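Local structure of chaperone CupB2 (Pseudomonas aeruginosa, 3Q48) at residues Gln77-Ala85 with Val96-Leu106; Glu224-Val232 with Arg239-Gly247. The protein probably acts as a periplasmic chaperone that assists folding and assembly of fimbrial subunits. All blocks are in the same frame, centred on the assembly; numbering follows the deposited sequence.

Contact 1 (Gln77-Ala85 with Val96-Leu106); sequences QVPFSVTPA and VLRIAYLKAPL
F80-T83 and V96-Y101 pair as antiparallel strands of a beta hairpin in the N-terminal, PapD-like Ig domain. The pairing runs from F80 with Y101 to T83 with R98. S81 with A100 and T83 with R98 are the hydrogen-bonded pairs; T83 N meets R98 O at 2.9 Å. Just before the strand, P79 O still accepts L102 N, at 2.8 Å. On the face of F80, V82, I99 and Y101 the contact is apolar. F80 turns its CG away from its carbonyl carbon (chi1 -57°), which brings CE1 within 3.7 Å of Y101 CD1. The two rings meet obliquely, with planes 33° apart. P79 CB touches A104 CB at 3.7 Å. Y101 OH donates to A104 O at 2.6 Å, in the carbonyl plane and on a lone pair, tying the loop after the strand back to the ring. On the other face, one water joins S81 OG, T83 OG1 and R98 O; it donates to R98 O. The guanidinium of R98 forms a salt bridge with E45. The hairpin lies between strands 58-65 and 45-52 of its sheet, and its apolar side packs on F114, L116 and I118 of strand 112-121.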
# COMPACT_ATOMS: atom_id res chain seq x y z
N GLN A 77 13.61 14.47 2.73
CA GLN A 77 14.68 13.93 1.92
C GLN A 77 14.47 12.45 1.63
O GLN A 77 15.37 11.65 1.82
CB GLN A 77 16.04 14.18 2.59
CG GLN A 77 16.41 15.68 2.76
CD GLN A 77 17.53 16.15 1.82
OE1 GLN A 77 17.32 17.01 0.94
NE2 GLN A 77 18.73 15.60 2.01
N VAL A 78 13.26 12.07 1.19
CA VAL A 78 13.01 10.71 0.77
C VAL A 78 13.79 10.47 -0.52
O VAL A 78 13.92 11.40 -1.34
CB VAL A 78 11.52 10.42 0.55
CG1 VAL A 78 10.73 10.78 1.79
CG2 VAL A 78 11.00 11.13 -0.69
N PRO A 79 14.30 9.23 -0.70
CA PRO A 79 15.14 8.91 -1.85
C PRO A 79 14.37 8.68 -3.14
O PRO A 79 14.82 7.94 -3.99
CB PRO A 79 15.81 7.61 -1.42
CG PRO A 79 14.80 6.94 -0.62
CD PRO A 79 14.00 8.02 0.08
N PHE A 80 13.21 9.30 -3.29
CA PHE A 80 12.49 9.21 -4.55
C PHE A 80 12.18 10.60 -5.11
O PHE A 80 12.00 11.54 -4.35
CB PHE A 80 11.23 8.36 -4.40
CG PHE A 80 11.49 6.98 -3.90
CD1 PHE A 80 11.89 5.99 -4.77
CD2 PHE A 80 11.36 6.67 -2.54
CE1 PHE A 80 12.15 4.73 -4.35
CE2 PHE A 80 11.63 5.39 -2.06
CZ PHE A 80 12.03 4.41 -2.97
N SER A 81 12.19 10.73 -6.43
CA SER A 81 11.68 11.91 -7.08
C SER A 81 10.52 11.49 -8.02
O SER A 81 10.45 10.36 -8.44
CB SER A 81 12.79 12.60 -7.86
OG SER A 81 13.15 11.80 -8.98
N VAL A 82 9.60 12.40 -8.30
CA VAL A 82 8.54 12.15 -9.27
C VAL A 82 8.61 13.22 -10.32
O VAL A 82 8.50 14.41 -10.04
CB VAL A 82 7.13 12.12 -8.66
CG1 VAL A 82 6.12 11.49 -9.67
CG2 VAL A 82 7.14 11.31 -7.42
N THR A 83 8.79 12.77 -11.56
CA THR A 83 8.92 13.62 -12.72
C THR A 83 7.75 13.28 -13.63
O THR A 83 7.49 12.11 -13.86
CB THR A 83 10.24 13.26 -13.44
OG1 THR A 83 11.28 13.27 -12.46
CG2 THR A 83 10.59 14.25 -14.55
N PRO A 84 7.03 14.30 -14.14
CA PRO A 84 7.16 15.70 -13.69
C PRO A 84 6.31 15.93 -12.42
O PRO A 84 5.34 15.20 -12.18
CB PRO A 84 6.64 16.51 -14.89
CG PRO A 84 5.75 15.57 -15.65
CD PRO A 84 6.17 14.17 -15.34
N ALA A 85 6.69 16.89 -11.59
CA ALA A 85 6.04 17.05 -10.27
C ALA A 85 4.62 17.60 -10.42
O ALA A 85 3.79 17.37 -9.56
CB ALA A 85 6.88 17.94 -9.34
N VAL A 96 1.81 10.29 -17.73
CA VAL A 96 2.69 9.26 -17.26
C VAL A 96 3.61 9.93 -16.25
O VAL A 96 4.27 10.94 -16.57
CB VAL A 96 3.57 8.73 -18.41
CG1 VAL A 96 4.57 7.67 -17.86
CG2 VAL A 96 2.72 8.19 -19.59
N LEU A 97 3.66 9.38 -15.05
CA LEU A 97 4.56 9.93 -14.04
C LEU A 97 5.69 8.96 -13.91
O LEU A 97 5.49 7.75 -14.06
CB LEU A 97 3.90 10.06 -12.66
CG LEU A 97 2.57 10.77 -12.53
CD1 LEU A 97 2.13 10.54 -11.12
CD2 LEU A 97 2.62 12.30 -12.86
N ARG A 98 6.87 9.49 -13.62
CA ARG A 98 8.06 8.70 -13.57
C ARG A 98 8.63 8.80 -12.19
O ARG A 98 8.95 9.89 -11.73
CB ARG A 98 9.02 9.22 -14.64
CG ARG A 98 10.13 8.31 -14.92
CD ARG A 98 11.01 8.90 -15.95
NE ARG A 98 10.47 8.60 -17.27
CZ ARG A 98 10.40 7.38 -17.80
NH1 ARG A 98 10.83 6.31 -17.13
NH2 ARG A 98 9.89 7.21 -19.01
N ILE A 99 8.75 7.65 -11.53
CA ILE A 99 9.38 7.54 -10.18
C ILE A 99 10.81 6.99 -10.22
O ILE A 99 11.01 5.85 -10.63
CB ILE A 99 8.52 6.70 -9.27
CG1 ILE A 99 7.08 7.28 -9.26
CG2 ILE A 99 9.15 6.67 -7.85
CD1 ILE A 99 6.04 6.37 -8.61
N ALA A 100 11.78 7.81 -9.81
CA ALA A 100 13.24 7.44 -9.78
C ALA A 100 13.80 7.29 -8.38
O ALA A 100 13.56 8.13 -7.54
CB ALA A 100 14.09 8.45 -10.56
N TYR A 101 14.56 6.22 -8.14
CA TYR A 101 15.21 5.97 -6.86
C TYR A 101 16.60 6.56 -6.82
O TYR A 101 17.40 6.26 -7.70
CB TYR A 101 15.33 4.47 -6.66
CG TYR A 101 16.06 4.02 -5.40
CD1 TYR A 101 15.81 4.62 -4.15
CD2 TYR A 101 16.97 2.96 -5.45
CE1 TYR A 101 16.49 4.19 -3.00
CE2 TYR A 101 17.63 2.52 -4.33
CZ TYR A 101 17.41 3.12 -3.11
OH TYR A 101 18.07 2.66 -1.98
N LEU A 102 16.92 7.37 -5.82
CA LEU A 102 18.34 7.75 -5.59
C LEU A 102 19.04 6.82 -4.59
O LEU A 102 18.86 6.96 -3.36
CB LEU A 102 18.50 9.20 -5.11
CG LEU A 102 19.96 9.52 -4.73
CD1 LEU A 102 20.88 9.63 -5.98
CD2 LEU A 102 20.13 10.77 -3.79
N LYS A 103 19.84 5.88 -5.11
CA LYS A 103 20.56 4.92 -4.26
C LYS A 103 20.87 5.50 -2.86
O LYS A 103 21.77 6.33 -2.69
CB LYS A 103 21.83 4.45 -4.97
CG LYS A 103 22.72 3.52 -4.13
CD LYS A 103 22.44 2.02 -4.35
CE LYS A 103 23.38 1.14 -3.49
NZ LYS A 103 23.25 1.48 -2.02
N ALA A 104 20.08 5.09 -1.88
CA ALA A 104 20.24 5.54 -0.51
C ALA A 104 20.07 4.36 0.46
O ALA A 104 19.37 3.41 0.15
CB ALA A 104 19.22 6.66 -0.19
N PRO A 105 20.73 4.40 1.62
CA PRO A 105 20.62 3.33 2.65
C PRO A 105 19.20 3.05 3.16
O PRO A 105 18.65 3.85 3.95
CB PRO A 105 21.52 3.82 3.80
CG PRO A 105 21.87 5.27 3.45
CD PRO A 105 21.80 5.36 1.95
N LEU A 106 18.61 1.94 2.70
CA LEU A 106 17.31 1.45 3.14
C LEU A 106 17.46 -0.02 3.56
O LEU A 106 18.34 -0.71 3.04
CB LEU A 106 16.31 1.54 1.99
CG LEU A 106 15.78 2.89 1.52
CD1 LEU A 106 15.12 2.67 0.18
CD2 LEU A 106 14.80 3.52 2.55
O HOH W 1 11.25 10.96 -11.19

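Contact 2 (Glu224-Val232 with Arg239-Gly247); sequences EAASVRYEV and RNTHDRALG
Y230 and H242 are a hydrogen-bonded pair in an antiparallel hairpin, 227-232 with 239-245, in the C-terminal Ig domain. Y230 holds its CG between its own N and carbonyl carbon (chi1 58°), the crowded position. This lays the ring across H242, whose CB sits over one ring face, 3.8 Å from the centroid of the Y230 ring. R244 CG comes to the ring edge, 4.0 Å from Y230 CE2. The Y230 hydroxyl is hydrogen-bonded to A156 O. R244 bends at chi2 (-63°), and its NH1 returns to D243 O at 2.7 Å, near the guanidinium plane. V232 CG2 approaches the edge of the H242 ring. L246 CD2 reaches back to A226 CB at 4.0 Å and to V228 CB.

On the opposite face R229 and D243 lie side by side and point the same way. R229 grips the carboxylate side-on, NE to D243 OD1 at 2.9 Å and NH2 to D243 OD2 at 3.0 Å. Both oxygens use syn lone pairs, and the two planes are only 5° apart. E231 and R239 are also paired by charge, but their modelled separation is too short to trust.

The Y230 face is thus mixed. Y230, V228 and L246 pack toward W161 and F163, while R244 NH2 is hydrogen-bonded to G157 O. On the other face the charged pair bridges the strands. Two bonds fix the rotation of the D243 carboxylate and probably steady both charges.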
# COMPACT_ATOMS: atom_id res chain seq x y z
N GLU A 224 -14.54 -17.87 20.09
CA GLU A 224 -14.74 -19.14 20.84
C GLU A 224 -14.10 -20.25 20.02
O GLU A 224 -12.89 -20.49 20.14
CB GLU A 224 -16.25 -19.45 21.11
N ALA A 225 -14.91 -20.92 19.19
CA ALA A 225 -14.43 -21.90 18.22
C ALA A 225 -14.03 -21.17 16.91
O ALA A 225 -14.02 -21.74 15.81
CB ALA A 225 -15.54 -22.96 17.97
N ALA A 226 -13.70 -19.89 17.07
CA ALA A 226 -13.43 -18.97 15.96
C ALA A 226 -12.30 -19.38 15.02
O ALA A 226 -11.30 -20.01 15.40
CB ALA A 226 -13.19 -17.57 16.48
N SER A 227 -12.52 -19.05 13.76
CA SER A 227 -11.55 -19.17 12.71
C SER A 227 -11.35 -17.74 12.27
O SER A 227 -12.21 -16.90 12.50
CB SER A 227 -12.21 -19.97 11.59
OG SER A 227 -11.30 -20.18 10.54
N VAL A 228 -10.24 -17.41 11.63
CA VAL A 228 -10.13 -16.08 11.05
C VAL A 228 -10.17 -16.17 9.51
O VAL A 228 -9.52 -17.04 8.93
CB VAL A 228 -8.86 -15.28 11.57
CG1 VAL A 228 -7.55 -15.92 11.14
CG2 VAL A 228 -8.89 -13.85 11.07
N ARG A 229 -10.89 -15.26 8.84
CA ARG A 229 -10.88 -15.24 7.35
C ARG A 229 -10.41 -13.89 6.92
O ARG A 229 -10.96 -12.86 7.37
CB ARG A 229 -12.27 -15.47 6.78
CG ARG A 229 -12.41 -15.27 5.27
CD ARG A 229 -13.76 -15.80 4.77
NE ARG A 229 -13.86 -17.24 4.94
CZ ARG A 229 -14.91 -17.99 4.61
NH1 ARG A 229 -15.99 -17.44 4.06
NH2 ARG A 229 -14.88 -19.31 4.84
N TYR A 230 -9.40 -13.86 6.05
CA TYR A 230 -8.87 -12.59 5.68
C TYR A 230 -8.50 -12.49 4.21
O TYR A 230 -8.10 -13.49 3.59
CB TYR A 230 -7.69 -12.23 6.59
CG TYR A 230 -6.52 -13.20 6.62
CD1 TYR A 230 -5.49 -13.08 5.71
CD2 TYR A 230 -6.45 -14.23 7.58
CE1 TYR A 230 -4.38 -13.96 5.75
CE2 TYR A 230 -5.36 -15.13 7.62
CZ TYR A 230 -4.33 -14.97 6.69
OH TYR A 230 -3.23 -15.81 6.66
N GLU A 231 -8.61 -11.28 3.66
CA GLU A 231 -8.34 -11.05 2.26
C GLU A 231 -7.23 -10.06 2.17
O GLU A 231 -7.27 -9.02 2.83
CB GLU A 231 -9.54 -10.44 1.53
CG GLU A 231 -10.75 -11.36 1.44
CD GLU A 231 -11.88 -10.84 0.55
OE1 GLU A 231 -11.70 -9.85 -0.19
OE2 GLU A 231 -12.97 -11.44 0.58
N VAL A 232 -6.26 -10.34 1.29
CA VAL A 232 -5.15 -9.48 1.18
C VAL A 232 -5.00 -8.95 -0.22
O VAL A 232 -5.35 -9.63 -1.16
CB VAL A 232 -3.88 -10.24 1.64
CG1 VAL A 232 -4.05 -10.64 3.14
CG2 VAL A 232 -3.69 -11.43 0.83
N ARG A 239 -7.04 -9.60 -5.10
CA ARG A 239 -7.23 -10.02 -3.72
C ARG A 239 -7.16 -11.52 -3.66
O ARG A 239 -7.57 -12.20 -4.58
CB ARG A 239 -8.56 -9.45 -3.17
CG ARG A 239 -8.58 -7.95 -3.04
CD ARG A 239 -9.75 -7.44 -2.31
NE ARG A 239 -10.90 -7.47 -3.20
CZ ARG A 239 -12.10 -7.91 -2.84
NH1 ARG A 239 -12.31 -8.34 -1.61
NH2 ARG A 239 -13.07 -7.94 -3.72
N ASN A 240 -6.63 -12.04 -2.57
CA ASN A 240 -6.56 -13.44 -2.30
C ASN A 240 -7.12 -13.63 -0.90
O ASN A 240 -7.02 -12.71 -0.09
CB ASN A 240 -5.11 -13.87 -2.35
CG ASN A 240 -4.54 -13.74 -3.73
OD1 ASN A 240 -4.69 -14.64 -4.54
ND2 ASN A 240 -3.92 -12.59 -4.03
N THR A 241 -7.69 -14.81 -0.60
CA THR A 241 -8.26 -15.05 0.71
C THR A 241 -7.68 -16.27 1.45
O THR A 241 -7.21 -17.22 0.85
CB THR A 241 -9.84 -15.12 0.64
OG1 THR A 241 -10.38 -15.41 1.94
CG2 THR A 241 -10.26 -16.14 -0.33
N HIS A 242 -7.75 -16.25 2.78
CA HIS A 242 -7.16 -17.27 3.60
C HIS A 242 -8.04 -17.45 4.81
O HIS A 242 -8.60 -16.46 5.33
CB HIS A 242 -5.74 -16.82 4.03
CG HIS A 242 -4.87 -16.47 2.85
ND1 HIS A 242 -4.27 -17.44 2.06
CD2 HIS A 242 -4.56 -15.28 2.29
CE1 HIS A 242 -3.61 -16.85 1.08
NE2 HIS A 242 -3.78 -15.54 1.19
N ASP A 243 -8.18 -18.71 5.24
CA ASP A 243 -8.76 -19.06 6.54
C ASP A 243 -7.67 -19.60 7.48
O ASP A 243 -6.79 -20.35 7.07
CB ASP A 243 -9.85 -20.11 6.35
CG ASP A 243 -11.16 -19.54 5.74
OD1 ASP A 243 -11.25 -18.32 5.41
OD2 ASP A 243 -12.13 -20.35 5.58
N ARG A 244 -7.70 -19.23 8.76
CA ARG A 244 -6.80 -19.85 9.74
C ARG A 244 -7.51 -20.02 11.06
O ARG A 244 -8.46 -19.31 11.31
CB ARG A 244 -5.57 -18.98 9.96
CG ARG A 244 -4.62 -18.88 8.77
CD ARG A 244 -4.03 -20.22 8.41
NE ARG A 244 -3.03 -20.08 7.35
CZ ARG A 244 -3.27 -20.22 6.05
NH1 ARG A 244 -4.49 -20.51 5.59
NH2 ARG A 244 -2.27 -20.09 5.20
N ALA A 245 -7.06 -20.95 11.89
CA ALA A 245 -7.52 -21.07 13.27
C ALA A 245 -6.81 -20.01 14.13
O ALA A 245 -5.69 -19.60 13.81
CB ALA A 245 -7.22 -22.45 13.79
N LEU A 246 -7.47 -19.60 15.22
CA LEU A 246 -6.86 -18.75 16.26
C LEU A 246 -6.15 -19.54 17.34
O LEU A 246 -6.75 -20.42 17.97
CB LEU A 246 -7.89 -17.87 17.00
CG LEU A 246 -8.70 -16.71 16.40
CD1 LEU A 246 -7.86 -15.43 16.15
CD2 LEU A 246 -9.46 -17.17 15.15
N GLY A 247 -4.88 -19.20 17.60
CA GLY A 247 -4.16 -19.69 18.77
C GLY A 247 -4.89 -19.25 20.04
O GLY A 247 -5.62 -18.23 20.04

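Contacts 1 and 2 are both antiparallel hairpin pairings, but they hold no element in common. Contact 1 belongs to the N-terminal domain and contact 2 to the C-terminal one. Their centres are 37 Å apart, on opposite sides of the chain centre. Contact 1 is a surface contact between two strands that have further partners on their outer sides. Contact 2 is partly buried and includes 239-245, an outermost strand of its sheet. Contact 1 sets an apolar face against a polar one; in contact 2 the inner face also carries H242 and R244. The polar face of contact 1 uses a shared water, small hydroxyls and R98, whose charge is met by E45 outside the two strands; contact 2 has a direct salt bridge between its strands.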